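Local coordinates for protein alginate lyase, family PL7 (Zobellia galactanivorans, PDB 4BE3) that probably cleaves alginate by eliminative lysis, as an exolytic lyase of polysaccharide lyase family 7 from a marine flavobacterium, at residues A[49-53]-A[258-264]; A[84-90]-A[295-301]. All coordinates share one frame; numbering follows the deposited sequence.

How the contacts relate
From the N terminus the chain first lays down strand 44-52, which supplies 49-53, then strand 80-90, which supplies 84-90. Some two hundred residues later it returns through 258-264, closing the loop of contact 1, and then through 295-301, closing that of contact 2. The segments alternate, so the two closures cross instead of nesting. Contact 2 is made within one antiparallel sheet, where strand 295-306 lies between 44-52 and 80-90; contact 1 reaches from that sheet to the strand 260-262 of the other. They meet along strand 295-306: F49 O lies 2.8 Å from V298 N, a probable hydrogen bond, and F49 also packs against F300.

Contact 1 (A[49-53]-A[258-264]); sequences FKTPN and LGAYNQT
F49 lays one face of its ring over G259, whose CA sits 3.7 Å from the ring centroid and nearly on the ring normal, a CH-pi contact. With CG turned anti to the carbonyl carbon (chi1 -67°), the ring reaches back along the corner at G259 in 258-264, where CZ also meets CD2 of L258 at 3.9 Å. Glycine suits the corner twice over: a CB would collide with the phenyl ring, and at these backbone angles it would jam against the preceding carbonyl oxygen. Next to the ring, the small side chain of A260 lets the layers close in, its CB 3.7 Å from CB of F49. T51 follows with its methyl, CG2, which touches both A260 O and CB of N262, 3.7 Å from the latter.

Beyond this apolar part the contact turns polar. N262 holds its CG anti to the backbone N, which carries the amide across to the end of the first strand. ND2 donates to P52 O at 3.1 Å, approaching from above the carbonyl plane. It also donates to OD1 of N53 at 2.9 Å, this time in plane on a lone pair, and the two amides are turned 60° apart. OD1 of N262 accepts from T264 N at 3.0 Å, an Asx turn that fixes the rotation of the amide. Both ends of asparagine are thus used in a buried place, while ND2 of N53 bonds to OG of S92 and OG1 of T264 accepts from Y103 N.

The axes of strands 49-52 and 260-262 run 6.9 Å apart at 16°, with no backbone hydrogen bonds between them: face-to-face packing of two sheets, as in the concanavalin-like beta-sandwich (jelly roll) of PL7 alginate lyases.

Contact 2 (A[84-90]-A[295-301]); sequences ATLKVQH and YAEVWFK
Strands 84-90 and 295-300 run antiparallel, paired by backbone bonds such as W299 N to K87 O (2.9 Å), with a one-residue slip in register between V88 and H90. There E297 O accepts from both Q89 N and H90 N, a classic beta bulge in the seven-stranded sheet of the jelly roll, and E297 N to H90 O continues the ladder. On one face, where the other sheet packs, apolar residues suit the core: L86 sets CB over the F300 ring, 3.9 Å from its centroid, while its CD1 meets CG1 of V298. On the other face Q89, bent at chi2 (-71°), puts CG 3.4 Å from the centroid of the W299 five-membered ring and NE2 over the six-membered one. CE of K87 touches that indole too, its NZ going on to E41. NE1 donates to OE2 of E297, which lies near the ring plane, at 2.7 Å, pinning the ring. A leucine in place of W299 would probably leave Q89 without the flat ring beneath it, CE of K87 without a neighbour here and E297 without this donor. At the far end H90 and Y295 form an offset stack, planes 7° apart, and H90 ND1 donates to Y295 O at 2.9 Å, fixing the imidazole's rotation.

Contact 1 (A[49-53]-A[258-264])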
ATOM      1  N   PHE A  49       8.234   4.839  24.598  1.00 21.38           N
ATOM      2  CA  PHE A  49       8.290   6.073  23.949  1.00 22.84           C
ATOM      3  C   PHE A  49       8.031   7.119  25.067  1.00 23.54           C
ATOM      4  O   PHE A  49       6.962   6.993  25.799  1.00 23.73           O
ATOM      5  CB  PHE A  49       7.086   6.206  22.983  1.00 20.89           C
ATOM      6  CG  PHE A  49       7.184   5.203  21.814  1.00 22.85           C
ATOM      7  CD1 PHE A  49       6.768   3.887  21.991  1.00 20.38           C
ATOM      8  CD2 PHE A  49       7.703   5.640  20.571  1.00 21.21           C
ATOM      9  CE1 PHE A  49       6.927   2.913  20.929  1.00 23.02           C
ATOM     10  CE2 PHE A  49       7.811   4.726  19.499  1.00 21.77           C
ATOM     11  CZ  PHE A  49       7.388   3.388  19.689  1.00 23.40           C
ATOM     12  N   LYS A  50       8.946   8.067  25.210  1.00 24.14           N
ATOM     13  CA  LYS A  50       8.808   9.004  26.329  1.00 23.28           C
ATOM     14  C   LYS A  50       9.001  10.374  25.708  1.00 27.13           C
ATOM     15  O   LYS A  50       9.851  10.562  24.785  1.00 24.78           O
ATOM     16  CB  LYS A  50       9.843   8.664  27.333  1.00 24.90           C
ATOM     17  CG  LYS A  50       9.726   9.582  28.633  1.00 27.54           C
ATOM     18  CD  LYS A  50      10.899   9.249  29.581  1.00 29.16           C
ATOM     19  CE  LYS A  50      10.629  10.034  30.882  1.00 30.48           C
ATOM     20  NZ  LYS A  50      11.597   9.614  31.945  1.00 32.86           N
ATOM     21  N   THR A  51       8.170  11.335  26.116  1.00 23.03           N
ATOM     22  CA  THR A  51       8.319  12.668  25.532  1.00 23.78           C
ATOM     23  C   THR A  51       7.863  13.744  26.554  1.00 24.35           C
ATOM     24  O   THR A  51       6.870  13.538  27.250  1.00 23.16           O
ATOM     25  CB  THR A  51       7.467  12.770  24.236  1.00 29.11           C
ATOM     26  OG1 THR A  51       7.561  14.069  23.662  1.00 34.65           O
ATOM     27  CG2 THR A  51       5.914  12.532  24.521  1.00 25.59           C
ATOM     28  N   PRO A  52       8.495  14.892  26.532  1.00 23.42           N
ATOM     29  CA  PRO A  52       8.043  15.900  27.539  1.00 21.38           C
ATOM     30  C   PRO A  52       6.830  16.644  27.003  1.00 23.29           C
ATOM     31  O   PRO A  52       6.425  16.458  25.824  1.00 23.75           O
ATOM     32  CB  PRO A  52       9.308  16.874  27.560  1.00 25.47           C
ATOM     33  CG  PRO A  52       9.761  16.840  26.076  1.00 24.76           C
ATOM     34  CD  PRO A  52       9.648  15.379  25.750  1.00 25.28           C
ATOM     35  N   ASN A  53       6.261  17.527  27.855  1.00 21.92           N
ATOM     36  CA  ASN A  53       5.171  18.328  27.393  1.00 24.18           C
ATOM     37  C   ASN A  53       5.594  19.414  26.371  1.00 24.38           C
ATOM     38  O   ASN A  53       4.842  19.776  25.487  1.00 25.48           O
ATOM     39  CB  ASN A  53       4.645  19.095  28.699  1.00 25.09           C
ATOM     40  CG  ASN A  53       3.795  18.206  29.634  1.00 24.73           C
ATOM     41  OD1 ASN A  53       3.521  17.019  29.362  1.00 22.95           O
ATOM     42  ND2 ASN A  53       3.378  18.843  30.809  1.00 25.92           N
ATOM     43  N   LEU A 258       2.354   5.621  15.616  1.00 18.96           N
ATOM     44  CA  LEU A 258       2.230   4.855  16.884  1.00 20.09           C
ATOM     45  C   LEU A 258       3.308   5.383  17.761  1.00 21.85           C
ATOM     46  O   LEU A 258       4.525   5.518  17.315  1.00 23.24           O
ATOM     47  CB  LEU A 258       2.501   3.372  16.536  1.00 22.21           C
ATOM     48  CG  LEU A 258       2.503   2.433  17.755  1.00 22.02           C
ATOM     49  CD1 LEU A 258       1.953   1.012  17.285  1.00 21.38           C
ATOM     50  CD2 LEU A 258       3.884   2.199  18.363  1.00 20.57           C
ATOM     51  N   GLY A 259       3.012   5.525  19.094  1.00 20.50           N
ATOM     52  CA  GLY A 259       4.069   5.880  20.065  1.00 18.66           C
ATOM     53  C   GLY A 259       3.434   6.759  21.181  1.00 20.06           C
ATOM     54  O   GLY A 259       2.354   6.363  21.694  1.00 19.82           O
ATOM     55  N   ALA A 260       4.117   7.875  21.528  1.00 22.45           N
ATOM     56  CA  ALA A 260       3.607   8.802  22.553  1.00 22.23           C
ATOM     57  C   ALA A 260       3.555  10.197  21.948  1.00 22.70           C
ATOM     58  O   ALA A 260       4.573  10.888  21.884  1.00 21.88           O
ATOM     59  CB  ALA A 260       4.516   8.755  23.763  1.00 20.62           C
ATOM     60  N   TYR A 261       2.353  10.634  21.555  1.00 18.94           N
ATOM     61  CA  TYR A 261       2.199  11.983  20.972  1.00 19.63           C
ATOM     62  C   TYR A 261       1.498  12.722  22.110  1.00 19.64           C
ATOM     63  O   TYR A 261       0.279  12.506  22.355  1.00 18.47           O
ATOM     64  CB  TYR A 261       1.271  11.803  19.754  1.00 19.53           C
ATOM     65  CG  TYR A 261       0.862  13.117  19.071  1.00 18.38           C
ATOM     66  CD1 TYR A 261       1.596  14.309  19.247  1.00 20.09           C
ATOM     67  CD2 TYR A 261      -0.252  13.081  18.179  1.00 20.24           C
ATOM     68  CE1 TYR A 261       1.216  15.461  18.497  1.00 22.62           C
ATOM     69  CE2 TYR A 261      -0.606  14.223  17.471  1.00 20.78           C
ATOM     70  CZ  TYR A 261       0.110  15.352  17.634  1.00 22.48           C
ATOM     71  OH  TYR A 261      -0.285  16.461  16.899  1.00 27.28           O
ATOM     72  N   ASN A 262       2.253  13.536  22.787  1.00 20.65           N
ATOM     73  CA  ASN A 262       1.782  14.172  24.079  1.00 21.34           C
ATOM     74  C   ASN A 262       0.776  15.215  23.753  1.00 21.73           C
ATOM     75  O   ASN A 262       1.105  16.095  23.000  1.00 27.81           O
ATOM     76  CB  ASN A 262       2.962  14.801  24.726  1.00 20.89           C
ATOM     77  CG  ASN A 262       2.690  15.094  26.231  1.00 21.72           C
ATOM     78  OD1 ASN A 262       1.524  14.999  26.650  1.00 20.58           O
ATOM     79  ND2 ASN A 262       3.722  15.379  26.975  1.00 21.78           N
ATOM     80  N   GLN A 263      -0.462  15.173  24.323  1.00 17.85           N
ATOM     81  CA  GLN A 263      -1.341  16.277  23.968  1.00 16.63           C
ATOM     82  C   GLN A 263      -1.352  17.296  25.114  1.00 20.30           C
ATOM     83  O   GLN A 263      -2.087  18.275  25.006  1.00 20.65           O
ATOM     84  CB  GLN A 263      -2.780  15.753  23.966  1.00 19.67           C
ATOM     85  CG  GLN A 263      -2.895  14.535  23.005  1.00 19.07           C
ATOM     86  CD  GLN A 263      -2.658  14.962  21.561  1.00 19.63           C
ATOM     87  OE1 GLN A 263      -1.569  14.557  20.939  1.00 24.77           O
ATOM     88  NE2 GLN A 263      -3.536  15.683  20.977  1.00 17.41           N
ATOM     89  N   THR A 264      -0.476  17.142  26.092  1.00 19.92           N
ATOM     90  CA  THR A 264      -0.426  18.249  27.084  1.00 19.45           C
ATOM     91  C   THR A 264       0.801  19.147  26.762  1.00 21.24           C
ATOM     92  O   THR A 264       1.935  18.703  26.676  1.00 25.01           O
ATOM     93  CB  THR A 264      -0.184  17.615  28.509  1.00 20.25           C
ATOM     94  OG1 THR A 264      -1.266  16.761  28.844  1.00 20.38           O
ATOM     95  CG2 THR A 264      -0.271  18.806  29.582  1.00 19.18           C
TER

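Contact 2 (A[84-90]-A[295-301])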
ATOM      1  N   ALA A  84      -1.659  -2.973  18.076  1.00 19.99           N
ATOM      2  CA  ALA A  84      -0.760  -2.655  19.086  1.00 21.21           C
ATOM      3  C   ALA A  84      -1.183  -3.207  20.457  1.00 20.57           C
ATOM      4  O   ALA A  84      -2.341  -3.354  20.728  1.00 21.20           O
ATOM      5  CB  ALA A  84      -0.624  -1.126  19.243  1.00 21.05           C
ATOM      6  N   THR A  85      -0.234  -3.570  21.298  1.00 21.22           N
ATOM      7  CA  THR A  85      -0.545  -3.896  22.708  1.00 21.54           C
ATOM      8  C   THR A  85       0.373  -3.049  23.508  1.00 21.79           C
ATOM      9  O   THR A  85       1.612  -3.033  23.281  1.00 20.65           O
ATOM     10  CB  THR A  85      -0.269  -5.404  22.986  1.00 23.96           C
ATOM     11  OG1 THR A  85      -1.241  -6.157  22.196  1.00 25.29           O
ATOM     12  CG2 THR A  85      -0.507  -5.693  24.403  1.00 23.00           C
ATOM     13  N   LEU A  86      -0.149  -2.390  24.546  1.00 19.45           N
ATOM     14  CA  LEU A  86       0.676  -1.324  25.178  1.00 17.88           C
ATOM     15  C   LEU A  86       0.173  -1.063  26.610  1.00 19.37           C
ATOM     16  O   LEU A  86      -0.860  -1.628  26.971  1.00 20.92           O
ATOM     17  CB  LEU A  86       0.506   0.016  24.364  1.00 18.74           C
ATOM     18  CG  LEU A  86      -0.981   0.562  24.370  1.00 16.96           C
ATOM     19  CD1 LEU A  86      -0.879   2.090  24.328  1.00 19.27           C
ATOM     20  CD2 LEU A  86      -1.716   0.102  23.097  1.00 17.41           C
ATOM     21  N   LYS A  87       0.897  -0.265  27.398  1.00 21.47           N
ATOM     22  CA  LYS A  87       0.347   0.273  28.658  1.00 23.11           C
ATOM     23  C   LYS A  87       0.878   1.640  28.734  1.00 22.70           C
ATOM     24  O   LYS A  87       2.037   1.911  28.345  1.00 21.40           O
ATOM     25  CB  LYS A  87       0.658  -0.623  29.843  1.00 22.05           C
ATOM     26  CG  LYS A  87       2.156  -0.916  30.012  1.00 26.13           C
ATOM     27  CD  LYS A  87       2.312  -2.062  31.010  1.00 27.73           C
ATOM     28  CE  LYS A  87       3.826  -2.190  31.327  1.00 32.12           C
ATOM     29  NZ  LYS A  87       3.858  -3.311  32.325  1.00 36.42           N
ATOM     30  N   VAL A  88       0.034   2.591  29.211  1.00 19.79           N
ATOM     31  CA  VAL A  88       0.488   3.922  29.417  1.00 20.41           C
ATOM     32  C   VAL A  88       1.025   3.974  30.792  1.00 23.11           C
ATOM     33  O   VAL A  88       0.359   3.558  31.741  1.00 23.18           O
ATOM     34  CB  VAL A  88      -0.691   4.934  29.216  1.00 18.41           C
ATOM     35  CG1 VAL A  88      -0.241   6.369  29.534  1.00 19.33           C
ATOM     36  CG2 VAL A  88      -1.205   4.836  27.749  1.00 18.13           C
ATOM     37  N   GLN A  89       2.254   4.550  30.914  1.00 20.67           N
ATOM     38  CA  GLN A  89       2.981   4.568  32.212  1.00 21.20           C
ATOM     39  C   GLN A  89       2.851   5.974  32.787  1.00 22.51           C
ATOM     40  O   GLN A  89       3.024   6.097  33.978  1.00 22.84           O
ATOM     41  CB  GLN A  89       4.468   4.250  32.070  1.00 23.60           C
ATOM     42  CG  GLN A  89       4.614   2.769  31.585  1.00 24.88           C
ATOM     43  CD  GLN A  89       4.255   1.751  32.680  1.00 31.36           C
ATOM     44  OE1 GLN A  89       3.211   1.809  33.236  1.00 33.68           O
ATOM     45  NE2 GLN A  89       5.127   0.773  32.952  1.00 36.23           N
ATOM     46  N   HIS A  90       2.624   7.020  31.977  1.00 22.29           N
ATOM     47  CA  HIS A  90       2.643   8.317  32.582  1.00 22.34           C
ATOM     48  C   HIS A  90       1.975   9.311  31.651  1.00 20.70           C
ATOM     49  O   HIS A  90       2.172   9.175  30.457  1.00 19.13           O
ATOM     50  CB  HIS A  90       4.106   8.785  32.810  1.00 23.62           C
ATOM     51  CG  HIS A  90       4.172   9.921  33.798  1.00 23.93           C
ATOM     52  ND1 HIS A  90       4.047  11.255  33.450  1.00 24.57           N
ATOM     53  CD2 HIS A  90       4.258   9.863  35.186  1.00 24.12           C
ATOM     54  CE1 HIS A  90       4.182  12.013  34.610  1.00 24.70           C
ATOM     55  NE2 HIS A  90       4.298  11.156  35.660  1.00 26.05           N
ATOM     56  N   TYR A 295       5.444  15.052  31.435  1.00 24.03           N
ATOM     57  CA  TYR A 295       5.749  14.227  30.256  1.00 22.45           C
ATOM     58  C   TYR A 295       4.771  13.095  30.136  1.00 23.36           C
ATOM     59  O   TYR A 295       3.933  12.828  31.054  1.00 23.19           O
ATOM     60  CB  TYR A 295       7.174  13.600  30.422  1.00 23.52           C
ATOM     61  CG  TYR A 295       7.286  12.630  31.572  1.00 23.90           C
ATOM     62  CD1 TYR A 295       7.542  13.062  32.854  1.00 27.88           C
ATOM     63  CD2 TYR A 295       7.166  11.245  31.346  1.00 25.96           C
ATOM     64  CE1 TYR A 295       7.693  12.181  33.930  1.00 27.12           C
ATOM     65  CE2 TYR A 295       7.289  10.328  32.442  1.00 26.61           C
ATOM     66  CZ  TYR A 295       7.562  10.818  33.695  1.00 26.82           C
ATOM     67  OH  TYR A 295       7.720   9.920  34.748  1.00 28.51           O
ATOM     68  N   ALA A 296       4.845  12.399  28.952  1.00 21.28           N
ATOM     69  CA  ALA A 296       4.024  11.247  28.816  1.00 21.17           C
ATOM     70  C   ALA A 296       4.959  10.093  28.460  1.00 21.90           C
ATOM     71  O   ALA A 296       6.027  10.314  27.895  1.00 20.89           O
ATOM     72  CB  ALA A 296       3.079  11.491  27.587  1.00 22.05           C
ATOM     73  N   GLU A 297       4.548   8.888  28.785  1.00 19.83           N
ATOM     74  CA  GLU A 297       5.396   7.766  28.546  1.00 21.92           C
ATOM     75  C   GLU A 297       4.547   6.520  28.299  1.00 20.49           C
ATOM     76  O   GLU A 297       3.601   6.230  29.063  1.00 21.82           O
ATOM     77  CB  GLU A 297       6.232   7.529  29.852  1.00 21.73           C
ATOM     78  CG  GLU A 297       7.189   6.264  29.646  1.00 25.49           C
ATOM     79  CD  GLU A 297       8.098   6.053  30.843  1.00 29.66           C
ATOM     80  OE1 GLU A 297       8.394   7.089  31.542  1.00 30.51           O
ATOM     81  OE2 GLU A 297       8.545   4.898  31.141  1.00 27.93           O
ATOM     82  N   VAL A 298       4.793   5.810  27.207  1.00 20.31           N
ATOM     83  CA  VAL A 298       3.840   4.755  26.790  1.00 20.21           C
ATOM     84  C   VAL A 298       4.794   3.558  26.382  1.00 23.17           C
ATOM     85  O   VAL A 298       5.809   3.831  25.689  1.00 23.05           O
ATOM     86  CB  VAL A 298       3.118   5.184  25.517  1.00 18.80           C
ATOM     87  CG1 VAL A 298       2.098   4.083  25.087  1.00 19.21           C
ATOM     88  CG2 VAL A 298       2.266   6.528  25.767  1.00 17.38           C
ATOM     89  N   TRP A 299       4.432   2.353  26.808  1.00 20.25           N
ATOM     90  CA  TRP A 299       5.266   1.182  26.515  1.00 21.44           C
ATOM     91  C   TRP A 299       4.541   0.258  25.634  1.00 23.79           C
ATOM     92  O   TRP A 299       3.360   0.012  25.835  1.00 21.89           O
ATOM     93  CB  TRP A 299       5.528   0.464  27.807  1.00 22.09           C
ATOM     94  CG  TRP A 299       6.421   1.151  28.772  1.00 24.24           C
ATOM     95  CD1 TRP A 299       6.850   2.522  28.844  1.00 24.58           C
ATOM     96  CD2 TRP A 299       7.019   0.513  29.894  1.00 26.83           C
ATOM     97  NE1 TRP A 299       7.662   2.689  29.943  1.00 27.58           N
ATOM     98  CE2 TRP A 299       7.778   1.522  30.613  1.00 27.54           C
ATOM     99  CE3 TRP A 299       6.970  -0.815  30.396  1.00 29.44           C
ATOM    100  CZ2 TRP A 299       8.518   1.218  31.792  1.00 30.03           C
ATOM    101  CZ3 TRP A 299       7.719  -1.110  31.583  1.00 30.29           C
ATOM    102  CH2 TRP A 299       8.422  -0.107  32.276  1.00 32.64           C
ATOM    103  N   PHE A 300       5.184  -0.270  24.590  1.00 22.17           N
ATOM    104  CA  PHE A 300       4.462  -1.149  23.709  1.00 20.45           C
ATOM    105  C   PHE A 300       5.120  -2.474  23.734  1.00 24.20           C
ATOM    106  O   PHE A 300       6.403  -2.545  23.716  1.00 24.11           O
ATOM    107  CB  PHE A 300       4.567  -0.647  22.246  1.00 22.31           C
ATOM    108  CG  PHE A 300       3.680   0.547  21.959  1.00 19.91           C
ATOM    109  CD1 PHE A 300       4.073   1.801  22.412  1.00 21.70           C
ATOM    110  CD2 PHE A 300       2.479   0.311  21.259  1.00 20.86           C
ATOM    111  CE1 PHE A 300       3.277   2.901  22.116  1.00 19.60           C
ATOM    112  CE2 PHE A 300       1.650   1.465  20.996  1.00 18.13           C
ATOM    113  CZ  PHE A 300       2.052   2.689  21.504  1.00 18.11           C
ATOM    114  N   LYS A 301       4.341  -3.525  23.724  1.00 23.74           N
ATOM    115  CA  LYS A 301       5.077  -4.820  23.568  1.00 29.56           C
ATOM    116  C   LYS A 301       4.784  -5.440  22.196  1.00 33.20           C
ATOM    117  O   LYS A 301       5.368  -6.456  21.797  1.00 30.34           O
ATOM    118  CB  LYS A 301       4.692  -5.768  24.675  1.00 33.18           C
ATOM    119  CG  LYS A 301       3.303  -6.194  24.651  1.00 33.54           C
ATOM    120  CD  LYS A 301       3.384  -7.284  25.684  1.00 39.25           C
ATOM    121  CE  LYS A 301       2.332  -8.327  25.524  1.00 44.53           C
ATOM    122  NZ  LYS A 301       2.130  -8.901  26.897  1.00 52.89           N
TER